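Local coordinates for CrtC domain-containing protein (Fusarium vanettenii 77-13-4, PDB 7A0Q), which probably catalyses, as a lyase, the addition of water to the prenyl side chain of the plant phytoalexin kievitone, at residues G164-Q167 / L172-E175; Y283-K288 / Y302-E307; I43-S48 / R207-T212. All blocks are in the same frame, centred on the assembly; numbering follows the deposited sequence. Where two conformers were deposited one is given.

Contact 1 of 3, residues G164-Q167 / L172-E175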
ATOM      1  N   GLY A 164     -15.967  -3.416  -1.309  1.00 13.49           N
ATOM      2  CA  GLY A 164     -14.796  -4.204  -0.974  1.00 12.80           C
ATOM      3  C   GLY A 164     -14.320  -5.138  -2.061  1.00 13.08           C
ATOM      4  O   GLY A 164     -13.335  -5.849  -1.840  1.00 13.25           O
ATOM      5  N   THR A 165     -14.983  -5.161  -3.226  1.00 13.65           N
ATOM      6  CA  THR A 165     -14.619  -6.087  -4.296  1.00 13.79           C
ATOM      7  C   THR A 165     -14.753  -5.404  -5.653  1.00 13.93           C
ATOM      8  O   THR A 165     -15.570  -4.501  -5.834  1.00 14.24           O
ATOM      9  CB  THR A 165     -15.487  -7.363  -4.238  1.00 14.96           C
ATOM     10  OG1 THR A 165     -15.062  -8.301  -5.238  1.00 14.29           O
ATOM     11  CG2 THR A 165     -16.977  -7.030  -4.424  1.00 14.86           C
ATOM     12  N   PHE A 166     -13.925  -5.837  -6.605  1.00 13.15           N
ATOM     13  CA  PHE A 166     -14.035  -5.329  -7.975  1.00 12.36           C
ATOM     14  C   PHE A 166     -13.350  -6.316  -8.922  1.00 13.97           C
ATOM     15  O   PHE A 166     -12.663  -7.249  -8.495  1.00 13.61           O
ATOM     16  CB  PHE A 166     -13.462  -3.901  -8.102  1.00 12.68           C
ATOM     17  CG  PHE A 166     -11.978  -3.780  -7.826  1.00 13.78           C
ATOM     18  CD1 PHE A 166     -11.513  -3.561  -6.529  1.00 13.23           C
ATOM     19  CD2 PHE A 166     -11.046  -3.826  -8.867  1.00 15.06           C
ATOM     20  CE1 PHE A 166     -10.152  -3.421  -6.273  1.00 16.27           C
ATOM     21  CE2 PHE A 166      -9.691  -3.687  -8.617  1.00 15.34           C
ATOM     22  CZ  PHE A 166      -9.234  -3.481  -7.308  1.00 14.03           C
ATOM     23  N   GLN A 167     -13.576  -6.116 -10.224  1.00 14.53           N
ATOM     24  CA  GLN A 167     -13.006  -7.001 -11.239  1.00 15.49           C
ATOM     25  C   GLN A 167     -11.519  -6.705 -11.441  1.00 13.58           C
ATOM     26  O   GLN A 167     -11.129  -5.552 -11.646  1.00 14.31           O
ATOM     27  CB  GLN A 167     -13.766  -6.844 -12.559  1.00 14.98           C
ATOM     28  CG  GLN A 167     -13.392  -7.893 -13.602  1.00 16.60           C
ATOM     29  CD  GLN A 167     -14.200  -9.162 -13.450  1.00 20.23           C
ATOM     30  OE1 GLN A 167     -14.938  -9.322 -12.476  1.00 18.92           O
ATOM     31  NE2 GLN A 167     -14.087 -10.068 -14.425  1.00 21.70           N
ATOM     32  N   LEU A 172     -12.261 -11.836  -9.898  1.00 18.09           N
ATOM     33  CA  LEU A 172     -12.537 -10.886  -8.830  1.00 18.39           C
ATOM     34  C   LEU A 172     -11.332 -10.697  -7.916  1.00 15.50           C
ATOM     35  O   LEU A 172     -10.517 -11.604  -7.727  1.00 18.02           O
ATOM     36  CB  LEU A 172     -13.736 -11.361  -8.006  1.00 20.80           C
ATOM     37  CG  LEU A 172     -14.997 -11.553  -8.847  1.00 21.48           C
ATOM     38  CD1 LEU A 172     -16.014 -12.399  -8.091  1.00 28.16           C
ATOM     39  CD2 LEU A 172     -15.563 -10.199  -9.223  1.00 20.59           C
ATOM     40  N   THR A 173     -11.213  -9.490  -7.369  1.00 13.89           N
ATOM     41  CA  THR A 173     -10.365  -9.266  -6.212  1.00 14.51           C
ATOM     42  C   THR A 173     -11.206  -8.703  -5.078  1.00 13.43           C
ATOM     43  O   THR A 173     -12.274  -8.120  -5.284  1.00 14.17           O
ATOM     44  CB  THR A 173      -9.186  -8.324  -6.512  1.00 15.28           C
ATOM     45  OG1 THR A 173      -8.204  -8.444  -5.463  1.00 16.55           O
ATOM     46  CG2 THR A 173      -9.639  -6.869  -6.599  1.00 15.06           C
ATOM     47  N   TRP A 174     -10.712  -8.923  -3.864  1.00 12.60           N
ATOM     48  CA  TRP A 174     -11.286  -8.355  -2.651  1.00 14.55           C
ATOM     49  C   TRP A 174     -10.178  -7.569  -1.983  1.00 13.38           C
ATOM     50  O   TRP A 174      -9.074  -8.087  -1.832  1.00 14.47           O
ATOM     51  CB  TRP A 174     -11.806  -9.449  -1.704  1.00 12.57           C
ATOM     52  CG  TRP A 174     -12.995 -10.168  -2.252  1.00 15.07           C
ATOM     53  CD1 TRP A 174     -14.303  -9.888  -2.007  1.00 15.25           C
ATOM     54  CD2 TRP A 174     -12.979 -11.278  -3.153  1.00 21.20           C
ATOM     55  NE1 TRP A 174     -15.116 -10.756  -2.709  1.00 18.31           N
ATOM     56  CE2 TRP A 174     -14.322 -11.621  -3.417  1.00 21.00           C
ATOM     57  CE3 TRP A 174     -11.957 -12.012  -3.769  1.00 23.45           C
ATOM     58  CZ2 TRP A 174     -14.674 -12.673  -4.268  1.00 23.67           C
ATOM     59  CZ3 TRP A 174     -12.309 -13.059  -4.620  1.00 27.57           C
ATOM     60  CH2 TRP A 174     -13.657 -13.376  -4.856  1.00 26.29           C
ATOM     61  N   GLU A 175     -10.453  -6.311  -1.631  1.00 11.72           N
ATOM     62  CA  GLU A 175      -9.389  -5.458  -1.113  1.00 12.96           C
ATOM     63  C   GLU A 175      -9.952  -4.416  -0.156  1.00 12.55           C
ATOM     64  O   GLU A 175     -10.936  -3.743  -0.476  1.00 14.65           O
ATOM     65  CB  GLU A 175      -8.644  -4.756  -2.264  1.00 12.18           C
ATOM     66  CG  GLU A 175      -7.475  -3.861  -1.790  1.00 15.18           C
ATOM     67  CD  GLU A 175      -7.058  -2.808  -2.816  1.00 14.49           C
ATOM     68  OE1 GLU A 175      -7.781  -2.603  -3.822  1.00 14.39           O
ATOM     69  OE2 GLU A 175      -6.014  -2.156  -2.608  1.00 14.21           O
TER

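Contact 2 of 3, residues Y283-K288 / Y302-E307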
ATOM      1  N   TYR A 283      10.483   3.089 -15.423  1.00 26.36           N
ATOM      2  CA  TYR A 283       9.354   3.641 -14.680  1.00 26.60           C
ATOM      3  C   TYR A 283       9.249   5.149 -14.893  1.00 28.19           C
ATOM      4  O   TYR A 283      10.259   5.852 -14.835  1.00 27.69           O
ATOM      5  CB  TYR A 283       9.502   3.373 -13.184  1.00 24.76           C
ATOM      6  CG  TYR A 283       9.656   1.920 -12.805  1.00 22.82           C
ATOM      7  CD1 TYR A 283       8.597   1.028 -12.936  1.00 26.43           C
ATOM      8  CD2 TYR A 283      10.859   1.441 -12.297  1.00 21.59           C
ATOM      9  CE1 TYR A 283       8.740  -0.303 -12.579  1.00 23.38           C
ATOM     10  CE2 TYR A 283      11.007   0.114 -11.945  1.00 22.73           C
ATOM     11  CZ  TYR A 283       9.946  -0.751 -12.076  1.00 22.57           C
ATOM     12  OH  TYR A 283      10.105  -2.067 -11.719  1.00 21.94           O
ATOM     13  N   PRO A 284       8.044   5.674 -15.114  1.00 23.69           N
ATOM     14  CA  PRO A 284       7.846   7.121 -15.013  1.00 24.05           C
ATOM     15  C   PRO A 284       7.915   7.556 -13.556  1.00 22.82           C
ATOM     16  O   PRO A 284       7.684   6.766 -12.637  1.00 24.70           O
ATOM     17  CB  PRO A 284       6.443   7.324 -15.586  1.00 25.69           C
ATOM     18  CG  PRO A 284       5.731   6.041 -15.230  1.00 24.01           C
ATOM     19  CD  PRO A 284       6.770   4.949 -15.291  1.00 24.94           C
ATOM     20  N   LEU A 285       8.234   8.836 -13.345  1.00 20.76           N
ATOM     21  CA  LEU A 285       8.409   9.366 -11.995  1.00 23.69           C
ATOM     22  C   LEU A 285       7.501  10.552 -11.687  1.00 20.85           C
ATOM     23  O   LEU A 285       7.622  11.146 -10.614  1.00 24.11           O
ATOM     24  CB  LEU A 285       9.871   9.758 -11.752  1.00 26.53           C
ATOM     25  CG  LEU A 285      10.867   8.606 -11.650  1.00 24.05           C
ATOM     26  CD1 LEU A 285      12.230   9.142 -11.251  1.00 23.17           C
ATOM     27  CD2 LEU A 285      10.403   7.553 -10.632  1.00 21.91           C
ATOM     28  N   ASP A 286       6.594  10.912 -12.593  1.00 21.45           N
ATOM     29  CA  ASP A 286       5.587  11.931 -12.333  1.00 21.76           C
ATOM     30  C   ASP A 286       4.302  11.499 -13.020  1.00 20.99           C
ATOM     31  O   ASP A 286       4.329  10.714 -13.965  1.00 22.52           O
ATOM     32  CB  ASP A 286       6.019  13.322 -12.837  1.00 24.17           C
ATOM     33  CG  ASP A 286       7.299  13.805 -12.174  1.00 27.37           C
ATOM     34  OD1 ASP A 286       7.221  14.452 -11.110  1.00 26.44           O
ATOM     35  OD2 ASP A 286       8.388  13.514 -12.708  1.00 27.47           O
ATOM     36  N   TRP A 287       3.175  12.006 -12.520  1.00 19.55           N
ATOM     37  CA  TRP A 287       1.866  11.599 -13.021  1.00 23.86           C
ATOM     38  C   TRP A 287       0.890  12.760 -12.912  1.00 18.63           C
ATOM     39  O   TRP A 287       1.054  13.670 -12.093  1.00 20.66           O
ATOM     40  CB  TRP A 287       1.291  10.388 -12.245  1.00 20.87           C
ATOM     41  CG  TRP A 287       2.165   9.180 -12.251  1.00 21.92           C
ATOM     42  CD1 TRP A 287       2.077   8.103 -13.084  1.00 20.27           C
ATOM     43  CD2 TRP A 287       3.271   8.926 -11.382  1.00 20.43           C
ATOM     44  NE1 TRP A 287       3.070   7.200 -12.794  1.00 21.23           N
ATOM     45  CE2 TRP A 287       3.817   7.681 -11.752  1.00 18.04           C
ATOM     46  CE3 TRP A 287       3.852   9.632 -10.325  1.00 18.34           C
ATOM     47  CZ2 TRP A 287       4.926   7.130 -11.107  1.00 20.32           C
ATOM     48  CZ3 TRP A 287       4.949   9.082  -9.685  1.00 18.76           C
ATOM     49  CH2 TRP A 287       5.472   7.841 -10.079  1.00 17.94           C
ATOM     50  N   LYS A 288      -0.157  12.690 -13.729  1.00 20.74           N
ATOM     51  CA  LYS A 288      -1.363  13.474 -13.529  1.00 21.67           C
ATOM     52  C   LYS A 288      -2.550  12.534 -13.376  1.00 20.30           C
ATOM     53  O   LYS A 288      -2.649  11.529 -14.089  1.00 22.03           O
ATOM     54  CB  LYS A 288      -1.606  14.444 -14.697  1.00 24.24           C
ATOM     55  CG  LYS A 288      -0.715  15.682 -14.653  1.00 34.47           C
ATOM     56  CD  LYS A 288      -1.034  16.661 -15.780  1.00 41.15           C
ATOM     57  CE  LYS A 288       0.235  17.261 -16.369  1.00 50.64           C
ATOM     58  NZ  LYS A 288      -0.007  18.580 -17.029  1.00 56.42           N
ATOM     59  N   TYR A 302       9.197  10.911  -4.814  1.00 22.23           N
ATOM     60  CA  TYR A 302      10.056  11.676  -3.907  1.00 24.05           C
ATOM     61  C   TYR A 302      11.530  11.551  -4.282  1.00 27.42           C
ATOM     62  O   TYR A 302      12.295  12.516  -4.156  1.00 26.03           O
ATOM     63  CB  TYR A 302       9.827  11.188  -2.480  1.00 21.63           C
ATOM     64  CG  TYR A 302      10.372  12.070  -1.379  1.00 20.70           C
ATOM     65  CD1 TYR A 302       9.692  13.215  -0.976  1.00 24.35           C
ATOM     66  CD2 TYR A 302      11.542  11.732  -0.713  1.00 25.27           C
ATOM     67  CE1 TYR A 302      10.178  14.012   0.050  1.00 24.59           C
ATOM     68  CE2 TYR A 302      12.032  12.517   0.309  1.00 24.38           C
ATOM     69  CZ  TYR A 302      11.345  13.656   0.682  1.00 25.77           C
ATOM     70  OH  TYR A 302      11.828  14.438   1.707  1.00 27.13           O
ATOM     71  N   THR A 303      11.948  10.366  -4.713  1.00 24.39           N
ATOM     72  CA  THR A 303      13.312  10.120  -5.152  1.00 27.49           C
ATOM     73  C   THR A 303      13.277   9.004  -6.187  1.00 28.44           C
ATOM     74  O   THR A 303      12.313   8.238  -6.265  1.00 27.68           O
ATOM     75  CB  THR A 303      14.229   9.772  -3.971  1.00 28.66           C
ATOM     76  OG1 THR A 303      15.595   9.869  -4.387  1.00 28.86           O
ATOM     77  CG2 THR A 303      13.957   8.357  -3.460  1.00 23.97           C
ATOM     78  N   GLU A 304      14.336   8.931  -6.998  1.00 24.57           N
ATOM     79  CA  GLU A 304      14.301   8.104  -8.204  1.00 22.89           C
ATOM     80  C   GLU A 304      14.218   6.616  -7.873  1.00 24.10           C
ATOM     81  O   GLU A 304      13.316   5.913  -8.344  1.00 24.69           O
ATOM     82  CB  GLU A 304      15.528   8.381  -9.082  1.00 27.69           C
ATOM     83  CG  GLU A 304      15.558   9.752  -9.739  1.00 29.22           C
ATOM     84  CD  GLU A 304      15.975  10.857  -8.780  1.00 39.71           C
ATOM     85  OE1 GLU A 304      16.405  10.542  -7.651  1.00 36.15           O
ATOM     86  OE2 GLU A 304      15.878  12.043  -9.160  1.00 46.85           O
ATOM     87  N   ASP A 305      15.170   6.108  -7.093  1.00 24.18           N
ATOM     88  CA  ASP A 305      15.267   4.677  -6.808  1.00 24.43           C
ATOM     89  C   ASP A 305      14.379   4.340  -5.613  1.00 20.70           C
ATOM     90  O   ASP A 305      14.719   4.633  -4.464  1.00 23.09           O
ATOM     91  CB  ASP A 305      16.718   4.283  -6.551  1.00 25.70           C
ATOM     92  CG  ASP A 305      16.881   2.804  -6.212  1.00 30.77           C
ATOM     93  OD1 ASP A 305      15.911   2.024  -6.360  1.00 27.19           O
ATOM     94  OD2 ASP A 305      17.996   2.418  -5.797  1.00 32.26           O
ATOM     95  N   GLN A 306      13.233   3.717  -5.889  1.00 20.81           N
ATOM     96  CA  GLN A 306      12.370   3.134  -4.857  1.00 22.09           C
ATOM     97  C   GLN A 306      11.808   1.808  -5.358  1.00 20.76           C
ATOM     98  O   GLN A 306      10.614   1.521  -5.234  1.00 20.96           O
ATOM     99  CB  GLN A 306      11.244   4.086  -4.454  1.00 20.68           C
ATOM    100  CG  GLN A 306      11.711   5.470  -4.018  1.00 21.10           C
ATOM    101  CD  GLN A 306      10.591   6.311  -3.446  1.00 21.35           C
ATOM    102  OE1 GLN A 306      10.120   6.063  -2.341  1.00 20.64           O
ATOM    103  NE2 GLN A 306      10.141   7.305  -4.210  1.00 20.16           N
ATOM    104  N   GLU A 307      12.681   0.974  -5.928  1.00 19.49           N
ATOM    105  CA  GLU A 307      12.288  -0.283  -6.554  1.00 18.25           C
ATOM    106  C   GLU A 307      12.668  -1.477  -5.684  1.00 21.57           C
ATOM    107  O   GLU A 307      13.841  -1.652  -5.330  1.00 21.10           O
ATOM    108  CB  GLU A 307      12.931  -0.428  -7.932  1.00 17.83           C
ATOM    109  CG  GLU A 307      12.491  -1.695  -8.642  1.00 20.77           C
ATOM    110  CD  GLU A 307      13.267  -1.938  -9.924  1.00 21.73           C
ATOM    111  OE1 GLU A 307      14.470  -1.595  -9.965  1.00 25.69           O
ATOM    112  OE2 GLU A 307      12.666  -2.474 -10.873  1.00 22.14           O
TER

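Contact 3 of 3, residues I43-S48 / R207-T212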
ATOM      1  N   ILE A  43     -20.782  -4.017   3.230  1.00 15.88           N
ATOM      2  CA  ILE A  43     -19.613  -4.532   2.509  1.00 13.99           C
ATOM      3  C   ILE A  43     -19.643  -6.059   2.482  1.00 13.03           C
ATOM      4  O   ILE A  43     -20.329  -6.716   3.266  1.00 15.86           O
ATOM      5  CB  ILE A  43     -18.302  -3.993   3.108  1.00 14.52           C
ATOM      6  CG1 ILE A  43     -18.138  -4.441   4.558  1.00 14.60           C
ATOM      7  CG2 ILE A  43     -18.272  -2.466   3.018  1.00 15.20           C
ATOM      8  CD1 ILE A  43     -16.805  -4.058   5.163  1.00 20.31           C
ATOM      9  N   VAL A  44     -18.906  -6.642   1.534  1.00 13.99           N
ATOM     10  CA  VAL A  44     -19.129  -8.052   1.216  1.00 13.91           C
ATOM     11  C   VAL A  44     -18.291  -9.021   2.046  1.00 15.91           C
ATOM     12  O   VAL A  44     -18.236 -10.215   1.728  1.00 15.95           O
ATOM     13  CB  VAL A  44     -18.896  -8.334  -0.280  1.00 15.07           C
ATOM     14  CG1 VAL A  44     -19.872  -7.519  -1.126  1.00 17.35           C
ATOM     15  CG2 VAL A  44     -17.452  -8.049  -0.684  1.00 17.56           C
ATOM     16  N   TYR A  45     -17.657  -8.540   3.118  1.00 14.10           N
ATOM     17  CA  TYR A  45     -16.940  -9.438   4.024  1.00 15.90           C
ATOM     18  C   TYR A  45     -16.807  -8.798   5.398  1.00 15.27           C
ATOM     19  O   TYR A  45     -17.008  -7.592   5.576  1.00 15.18           O
ATOM     20  CB  TYR A  45     -15.549  -9.807   3.478  1.00 16.76           C
ATOM     21  CG  TYR A  45     -14.796  -8.658   2.866  1.00 16.48           C
ATOM     22  CD1 TYR A  45     -14.288  -7.633   3.648  1.00 17.09           C
ATOM     23  CD2 TYR A  45     -14.608  -8.584   1.487  1.00 17.95           C
ATOM     24  CE1 TYR A  45     -13.600  -6.568   3.086  1.00 17.52           C
ATOM     25  CE2 TYR A  45     -13.931  -7.539   0.923  1.00 18.06           C
ATOM     26  CZ  TYR A  45     -13.430  -6.528   1.714  1.00 17.29           C
ATOM     27  OH  TYR A  45     -12.740  -5.480   1.153  1.00 18.76           O
ATOM     28  N   GLY A  46     -16.482  -9.644   6.375  1.00 15.78           N
ATOM     29  CA  GLY A  46     -15.967  -9.168   7.661  1.00 14.88           C
ATOM     30  C   GLY A  46     -14.460  -8.999   7.560  1.00 14.94           C
ATOM     31  O   GLY A  46     -13.765  -9.840   6.995  1.00 16.66           O
ATOM     32  N   LEU A  47     -13.967  -7.884   8.100  0.64 14.13           N
ATOM     33  CA  LEU A  47     -12.533  -7.615   8.049  0.64 14.21           C
ATOM     34  C   LEU A  47     -11.747  -8.679   8.801  0.64 14.94           C
ATOM     35  O   LEU A  47     -10.762  -9.222   8.287  0.64 15.26           O
ATOM     36  CB  LEU A  47     -12.229  -6.233   8.618  0.64 14.27           C
ATOM     37  CG  LEU A  47     -12.948  -5.077   7.929  0.64 13.81           C
ATOM     38  CD1 LEU A  47     -12.373  -3.733   8.357  0.64 15.74           C
ATOM     39  CD2 LEU A  47     -12.871  -5.227   6.404  0.64 17.98           C
ATOM     40  N   SER A  48     -12.163  -8.971  10.038  1.00 15.00           N
ATOM     41  CA  SER A  48     -11.383  -9.865  10.892  1.00 14.65           C
ATOM     42  C   SER A  48     -11.240 -11.240  10.258  1.00 16.46           C
ATOM     43  O   SER A  48     -10.151 -11.832  10.259  1.00 16.04           O
ATOM     44  CB  SER A  48     -12.064  -9.987  12.263  1.00 16.83           C
ATOM     45  OG  SER A  48     -12.047  -8.758  12.972  1.00 18.76           O
ATOM     46  N   ARG A 207      -5.068  -5.095   2.532  1.00 13.05           N
ATOM     47  CA  ARG A 207      -5.316  -6.533   2.474  1.00 11.02           C
ATOM     48  C   ARG A 207      -6.023  -6.859   1.171  1.00 12.43           C
ATOM     49  O   ARG A 207      -7.054  -6.258   0.864  1.00 14.55           O
ATOM     50  CB  ARG A 207      -6.177  -6.955   3.666  1.00 13.04           C
ATOM     51  CG  ARG A 207      -6.638  -8.374   3.624  1.00 13.68           C
ATOM     52  CD  ARG A 207      -5.519  -9.355   3.901  1.00 14.66           C
ATOM     53  NE  ARG A 207      -6.060 -10.718   3.912  1.00 13.53           N
ATOM     54  CZ  ARG A 207      -5.650 -11.703   3.112  1.00 13.81           C
ATOM     55  NH1 ARG A 207      -4.667 -11.498   2.221  1.00 14.68           N
ATOM     56  NH2 ARG A 207      -6.213 -12.901   3.216  1.00 14.41           N
ATOM     57  N   GLN A 208      -5.482  -7.805   0.409  1.00 13.13           N
ATOM     58  CA  GLN A 208      -6.040  -8.096  -0.908  1.00 12.17           C
ATOM     59  C   GLN A 208      -5.929  -9.577  -1.205  1.00 13.70           C
ATOM     60  O   GLN A 208      -4.871 -10.174  -1.008  1.00 15.18           O
ATOM     61  CB  GLN A 208      -5.321  -7.295  -2.000  1.00 12.50           C
ATOM     62  CG  GLN A 208      -5.975  -7.453  -3.376  1.00 15.06           C
ATOM     63  CD  GLN A 208      -5.485  -6.431  -4.375  1.00 20.34           C
ATOM     64  OE1 GLN A 208      -4.591  -5.632  -4.080  1.00 21.51           O
ATOM     65  NE2 GLN A 208      -6.072  -6.446  -5.575  1.00 21.11           N
ATOM     66  N   TRP A 209      -7.008 -10.157  -1.729  1.00 13.58           N
ATOM     67  CA  TRP A 209      -6.977 -11.566  -2.109  1.00 15.35           C
ATOM     68  C   TRP A 209      -7.895 -11.742  -3.315  1.00 21.34           C
ATOM     69  O   TRP A 209      -8.757 -10.905  -3.576  1.00 18.78           O
ATOM     70  CB  TRP A 209      -7.350 -12.477  -0.920  1.00 18.93           C
ATOM     71  CG  TRP A 209      -8.765 -12.386  -0.377  1.00 18.12           C
ATOM     72  CD1 TRP A 209      -9.759 -13.313  -0.539  1.00 20.89           C
ATOM     73  CD2 TRP A 209      -9.330 -11.333   0.422  1.00 16.60           C
ATOM     74  NE1 TRP A 209     -10.897 -12.903   0.105  1.00 20.95           N
ATOM     75  CE2 TRP A 209     -10.671 -11.690   0.695  1.00 15.10           C
ATOM     76  CE3 TRP A 209      -8.837 -10.118   0.920  1.00 16.43           C
ATOM     77  CZ2 TRP A 209     -11.517 -10.885   1.458  1.00 15.12           C
ATOM     78  CZ3 TRP A 209      -9.684  -9.307   1.651  1.00 15.21           C
ATOM     79  CH2 TRP A 209     -11.014  -9.698   1.916  1.00 17.89           C
ATOM     80  N   GLY A 210      -7.693 -12.820  -4.078  1.00 23.24           N
ATOM     81  CA  GLY A 210      -8.386 -12.968  -5.344  1.00 23.99           C
ATOM     82  C   GLY A 210      -8.768 -14.406  -5.631  1.00 29.21           C
ATOM     83  O   GLY A 210      -8.453 -15.316  -4.865  1.00 34.62           O
ATOM     84  N   ASN A 211      -9.454 -14.597  -6.767  1.00 29.58           N
ATOM     85  CA  ASN A 211      -9.935 -15.917  -7.165  1.00 31.60           C
ATOM     86  C   ASN A 211      -9.381 -16.375  -8.510  1.00 30.58           C
ATOM     87  O   ASN A 211      -9.886 -17.357  -9.073  1.00 32.58           O
ATOM     88  CB  ASN A 211     -11.472 -15.941  -7.196  1.00 28.92           C
ATOM     89  CG  ASN A 211     -12.060 -15.138  -8.358  1.00 28.99           C
ATOM     90  OD1 ASN A 211     -11.356 -14.375  -9.026  1.00 31.28           O
ATOM     91  ND2 ASN A 211     -13.358 -15.307  -8.595  1.00 32.57           N
ATOM     92  N   THR A 212      -8.361 -15.704  -9.044  1.00 29.98           N
ATOM     93  CA  THR A 212      -7.846 -16.068 -10.357  1.00 32.29           C
ATOM     94  C   THR A 212      -6.342 -15.845 -10.410  1.00 41.09           C
ATOM     95  O   THR A 212      -5.819 -14.896  -9.814  1.00 35.44           O
ATOM     96  CB  THR A 212      -8.535 -15.274 -11.478  1.00 37.13           C
ATOM     97  OG1 THR A 212      -8.011 -15.681 -12.752  1.00 42.82           O
ATOM     98  CG2 THR A 212      -8.329 -13.766 -11.309  1.00 36.13           C
TER

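Contact 1 of 3, residues G164-Q167 / L172-E175
Residues 165-167 and 172-175 pair antiparallel, their axes at 149° and 4.8 Å apart at closest approach, with Thr165-Trp174 and Gln167-Leu172 as non-hydrogen-bonded pairs around the hydrogen-bonded pair Phe166-Thr173. Thr173 N meets Phe166 O at 2.9 Å in an almost straight bond, and Glu175 N gives a further one to Gly164 O. Gly164 has a positive phi, where a CB would press on the carbonyl oxygen of the preceding residue, so glycine suits the place. This is one hairpin of the N-terminal lipocalin-type domain, made by strands 158-168 and 171-189.

On one face Thr165 lies beside the indole of Trp174. Because chi1 (-176°) places OG1 next to its own carbonyl carbon, the hydroxyl hangs over the indole, displaced toward the rim. Thr165 OG1 is 3.5 Å from Trp174 NE1. The same hydroxyl donates to Thr173 O at 2.8 Å. On the other face the phenyl ring of Phe166 lies flat over the methyl of Thr173: CG2 sits 3.5 Å from the ring centroid, a CH-pi contact 14° off the normal. The extended Glu175 brings OE1 to the ring edge, in its plane, 3.5 Å from Phe166 CE1. That oxygen accepts a bond from Trp236 NE1 of the second domain, and Trp236 also meets the Phe166 ring.

Thr165 OG1 and Phe166 N approach Thr173 O from opposite faces of its plane; two donors thus grip one carbonyl, and the threonine hydroxyl ties side chain to backbone across the hairpin.

Contact 2 of 3, residues Y283-K288 / Y302-E307
This is a side-chain contact, Tyr283 with Glu307 and Leu285 with Glu304, between neighbouring strands of the C-terminal barrel at a place where their backbones have drawn apart. The closest alpha carbons, Leu285 CA and Glu304 CA, are 7.1 Å apart, and no backbone hydrogen bond joins the two segments. Long side chains therefore span the gap. Tyr283 OH donates to Glu307 OE2 at 2.7 Å. The carboxylate oxygen lies in the plane of the phenol, at its edge, whereas the hydroxyl comes to OE2 on the anti side, 29° out of the carboxylate plane; the two flat groups stand almost perpendicular, at 88°. Glu307 can reach this far because its CG is anti to the backbone N (chi1 -177°) and the chain stays extended beyond CG. Its carboxylate is well satisfied although buried, since OE2 also takes a bond from Ser276 OG and OE1 one from Ala277 N.

The strands concerned, 282-291 and 295-308, form a hairpin of the closed eight-stranded antiparallel barrel of the lipocalin-like domain. Regular pairing runs as far as Leu285 with Ser301, after which residues 302-306 leave strand geometry. Here Leu285 CD1 rests on the aliphatic part of Glu304, 3.7 Å from CG, where methyl meets methylene and the acidic end is spared burial.

Polar side chains brace the irregular segment itself. Gln306 NE2 bonds back to Thr303 O at 3.1 Å, while Gln306 OE1 accepts from Phe321 N on the next strand. Glu307 N makes a weak bond, 3.4 Å long, to Asp305 OD1.

Contact 3 of 3, residues I43-S48 / R207-T212
One face of the Tyr45 ring receives the benzo corner of Trp209: CH2 stands 3.7 Å above the plane of the tyrosine ring, over its centre. The pair is edge-to-face, tilted well away from a perfect T, with the planes at 56° and the centroid of the Tyr45 ring 5.0 Å from that of the six-membered ring of Trp209. It joins the loop before strand 58-66 to strand 202-210 of the N-terminal lipocalin-type domain, near the protein surface.

Two long aromatic side chains suit these positions, spanning the 11.9 Å between Tyr45 CA and Trp209 CA. With CG between the backbone N and the carbonyl carbon (chi1 66°), Trp209 turns its benzo end to the loop. The indole is shared further: Trp174 meets it with its plane turned by only about 20°, and CE3 of Trp209 lies 4.1 Å above the plane of the Arg207 guanidinium, over its centre. Arg207 NE, NH1 and NH2 are hydrogen-bonded to Ser50 O, Ser58 O and Gly56 O, which fixes the rotation of the guanidinium, so the indole packs against a group whose orientation is set by these bonds.

Tyrosine also brings a polar end, and its hydroxyl is hydrogen-bonded to Gly164 O. With the ring thus held at its far end, the contact is made by two neighbouring indole carbons, CZ2 and CH2; Trp209 CH2 is 3.8 Å from Tyr45 CE2.

In the fold
Contacts 1 and 3 are neighbours, their centres 7 Å apart, and both reach the same sheet, contact 3 through strand 202-210, which pairs with strand 171-189: Trp174 N lies 2.8 Å from Trp209 O, and Leu172 N 2.8 Å from Asn211 OD1. Along the chain, contact 1 falls between the two segments of contact 3. Contact 2 lies in the second domain; its centre is 27 Å from that of contact 1 and 29 Å from that of contact 3, with nearest atoms about 17 Å away in either case. A bound imidazole, probably from crystallisation, lies about 4 Å from the Glu175 side chain, a hint of a pocket near contact 1.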